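Local coordinates for protein terminase, large subunit (Enterobacteria phage P22, PDB 4DKW) that powers the packaging of viral DNA into empty capsids by ATP hydrolysis and, through its C-terminal nuclease domain, cuts the genome to begin and end each packaging round, at residues R133-L137 against E138-K142. Residues are numbered along the deposited sequence; the frame is centred on the assembly and turned at random.
Sequences RDLML and EGRFK
Arg-140 folds back over Leu-135 where helix 125-137 ends and the chain turns into strand 141-144. Its CB lies 3.7 Å from Leu-135 O, the carbonyl that accepts the Arg-140 backbone N at 2.7 Å. From there the chain extends to CD and bends at chi3 (-72°), bringing the guanidinium across Leu-135, whose CD2 sits 3.2 Å above one face, toward the rim. At the edge, Arg-140 NE and NH2 both grip Glu-138 OE1, in the guanidinium plane, at 3.1 and 3.0 Å; both reach that oxygen from one face of the carboxylate. This side-on salt bridge, for which glutamate supplies the charge, fixes the rotation of the planar group, and Arg-140 NH1 gives a hydrogen bond to the backbone carbonyl of Asp-52. Arginine suits the place, offering a flat face to a methyl and N-H groups to two acceptors.

Gly-139 takes positive phi (78°) with little strain; its N bonds to Met-136 O from above the carbonyl plane and, with the Arg-140 N bond, closes a Schellman motif. A water donates to Met-136 O and Phe-141 O and accepts from Lys-142 NZ. Flexible, unbranched Met-136 runs alongside Phe-141, CG to CD2 3.8 Å.

Apolar Leu-135 and Phe-141 suit their buried positions, packing on Phe-54 of strand 53-62, which pairs in parallel with strand 141-144 in the RNase H-like sheet; helix 171-181 touches both, and helix 148-156 meets Met-136 and Phe-141.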
ATOM      1  N   ARG A 133      12.374   2.553   4.254  1.00 26.54           N
ATOM      2  CA  ARG A 133      13.734   2.089   3.986  1.00 19.99           C
ATOM      3  C   ARG A 133      14.424   1.635   5.264  1.00 23.83           C
ATOM      4  O   ARG A 133      15.155   0.645   5.256  1.00 25.29           O
ATOM      5  CB  ARG A 133      14.596   3.163   3.307  1.00 28.12           C
ATOM      6  CG  ARG A 133      16.015   2.640   2.986  1.00 29.22           C
ATOM      7  CD  ARG A 133      17.026   3.738   2.661  1.00 30.95           C
ATOM      8  NE  ARG A 133      16.724   4.427   1.409  1.00 31.79           N
ATOM      9  CZ  ARG A 133      16.165   5.631   1.349  1.00 39.19           C
ATOM     10  NH1 ARG A 133      15.856   6.273   2.480  1.00 26.25           N
ATOM     11  NH2 ARG A 133      15.919   6.192   0.165  1.00 38.09           N
ATOM     12  N   ASP A 134      14.207   2.372   6.354  1.00 18.11           N
ATOM     13  CA  ASP A 134      14.756   1.995   7.657  1.00 24.64           C
ATOM     14  C   ASP A 134      14.270   0.617   8.041  1.00 22.23           C
ATOM     15  O   ASP A 134      15.057  -0.220   8.463  1.00 27.38           O
ATOM     16  CB  ASP A 134      14.351   2.987   8.754  1.00 24.19           C
ATOM     17  CG  ASP A 134      15.045   4.320   8.623  1.00 34.13           C
ATOM     18  OD1 ASP A 134      16.039   4.419   7.870  1.00 37.50           O
ATOM     19  OD2 ASP A 134      14.595   5.270   9.296  1.00 41.23           O
ATOM     20  N   LEU A 135      12.968   0.386   7.885  1.00 26.44           N
ATOM     21  CA  LEU A 135      12.360  -0.904   8.222  1.00 16.81           C
ATOM     22  C   LEU A 135      12.970  -2.017   7.388  1.00 21.37           C
ATOM     23  O   LEU A 135      13.275  -3.085   7.908  1.00 27.59           O
ATOM     24  CB  LEU A 135      10.840  -0.873   8.045  1.00 16.43           C
ATOM     25  CG  LEU A 135      10.049   0.081   8.953  1.00 22.84           C
ATOM     26  CD1 LEU A 135       8.583   0.147   8.529  1.00 19.10           C
ATOM     27  CD2 LEU A 135      10.163  -0.377  10.391  1.00 22.49           C
ATOM     28  N   MET A 136      13.149  -1.764   6.096  1.00 21.75           N
ATOM     29  CA  MET A 136      13.795  -2.735   5.206  1.00 24.46           C
ATOM     30  C   MET A 136      15.191  -3.097   5.681  1.00 23.63           C
ATOM     31  O   MET A 136      15.543  -4.277   5.732  1.00 27.40           O
ATOM     32  CB  MET A 136      13.878  -2.203   3.773  1.00 22.81           C
ATOM     33  CG  MET A 136      12.531  -2.014   3.114  1.00 18.85           C
ATOM     34  SD  MET A 136      12.737  -1.236   1.523  1.00 26.23           S
ATOM     35  CE  MET A 136      11.022  -1.041   1.026  1.00 22.25           C
ATOM     36  N   LEU A 137      15.974  -2.078   6.024  1.00 26.59           N
ATOM     37  CA  LEU A 137      17.365  -2.251   6.437  1.00 25.47           C
ATOM     38  C   LEU A 137      17.473  -2.986   7.773  1.00 25.28           C
ATOM     39  O   LEU A 137      18.393  -3.769   7.992  1.00 26.81           O
ATOM     40  CB  LEU A 137      18.054  -0.880   6.511  1.00 23.12           C
ATOM     41  CG  LEU A 137      18.278  -0.206   5.161  1.00 26.16           C
ATOM     42  CD1 LEU A 137      18.749   1.222   5.373  1.00 32.65           C
ATOM     43  CD2 LEU A 137      19.266  -1.021   4.319  1.00 23.68           C
ATOM     44  N   GLU A 138      16.518  -2.737   8.655  1.00 27.05           N
ATOM     45  CA  GLU A 138      16.503  -3.368   9.977  1.00 27.84           C
ATOM     46  C   GLU A 138      15.905  -4.769   9.944  1.00 25.84           C
ATOM     47  O   GLU A 138      15.832  -5.442  10.968  1.00 31.26           O
ATOM     48  CB  GLU A 138      15.722  -2.495  10.968  1.00 22.45           C
ATOM     49  CG  GLU A 138      16.329  -1.117  11.155  1.00 26.88           C
ATOM     50  CD  GLU A 138      15.548  -0.246  12.118  1.00 33.22           C
ATOM     51  OE1 GLU A 138      14.782  -0.800  12.932  1.00 36.37           O
ATOM     52  OE2 GLU A 138      15.721   0.995  12.085  1.00 37.53           O
ATOM     53  N   GLY A 139      15.462  -5.204   8.772  1.00 24.40           N
ATOM     54  CA  GLY A 139      14.841  -6.513   8.635  1.00 21.26           C
ATOM     55  C   GLY A 139      13.390  -6.554   9.120  1.00 25.33           C
ATOM     56  O   GLY A 139      12.856  -7.624   9.451  1.00 24.28           O
ATOM     57  N   ARG A 140      12.734  -5.396   9.146  1.00 24.62           N
ATOM     58  CA  ARG A 140      11.381  -5.300   9.699  1.00 21.00           C
ATOM     59  C   ARG A 140      10.314  -4.963   8.673  1.00 22.87           C
ATOM     60  O   ARG A 140       9.202  -4.581   9.038  1.00 20.41           O
ATOM     61  CB  ARG A 140      11.352  -4.304  10.859  1.00 15.67           C
ATOM     62  CG  ARG A 140      12.292  -4.730  11.991  1.00 23.39           C
ATOM     63  CD  ARG A 140      11.962  -4.078  13.333  1.00 26.67           C
ATOM     64  NE  ARG A 140      12.306  -2.660  13.367  1.00 30.63           N
ATOM     65  CZ  ARG A 140      11.417  -1.672  13.458  1.00 28.99           C
ATOM     66  NH1 ARG A 140      10.127  -1.950  13.531  1.00 23.98           N
ATOM     67  NH2 ARG A 140      11.821  -0.406  13.493  1.00 24.42           N
ATOM     68  N   PHE A 141      10.657  -5.108   7.395  1.00 22.71           N
ATOM     69  CA  PHE A 141       9.689  -4.965   6.317  1.00 21.40           C
ATOM     70  C   PHE A 141       9.946  -6.084   5.340  1.00 22.37           C
ATOM     71  O   PHE A 141      11.011  -6.142   4.734  1.00 24.74           O
ATOM     72  CB  PHE A 141       9.779  -3.594   5.613  1.00 21.58           C
ATOM     73  CG  PHE A 141       8.774  -3.424   4.511  1.00 24.38           C
ATOM     74  CD1 PHE A 141       7.488  -2.978   4.791  1.00 25.35           C
ATOM     75  CD2 PHE A 141       9.097  -3.746   3.194  1.00 26.55           C
ATOM     76  CE1 PHE A 141       6.544  -2.842   3.774  1.00 25.17           C
ATOM     77  CE2 PHE A 141       8.163  -3.608   2.173  1.00 26.82           C
ATOM     78  CZ  PHE A 141       6.881  -3.159   2.470  1.00 23.98           C
ATOM     79  N   LYS A 142       8.964  -6.969   5.204  1.00 22.86           N
ATOM     80  CA  LYS A 142       9.060  -8.119   4.318  1.00 20.92           C
ATOM     81  C   LYS A 142       7.936  -8.094   3.282  1.00 20.47           C
ATOM     82  O   LYS A 142       6.834  -7.588   3.557  1.00 20.38           O
ATOM     83  CB  LYS A 142       8.991  -9.420   5.130  1.00 23.99           C
ATOM     84  CG  LYS A 142      10.009  -9.530   6.247  1.00 22.95           C
ATOM     85  CD  LYS A 142      11.410  -9.690   5.685  1.00 30.65           C
ATOM     86  CE  LYS A 142      12.452  -9.731   6.792  1.00 36.65           C
ATOM     87  NZ  LYS A 142      13.792  -9.381   6.252  1.00 30.50           N
TER
HETATM   88  O   HOH W   1      13.812  -6.377   5.635  1.00 18.04           O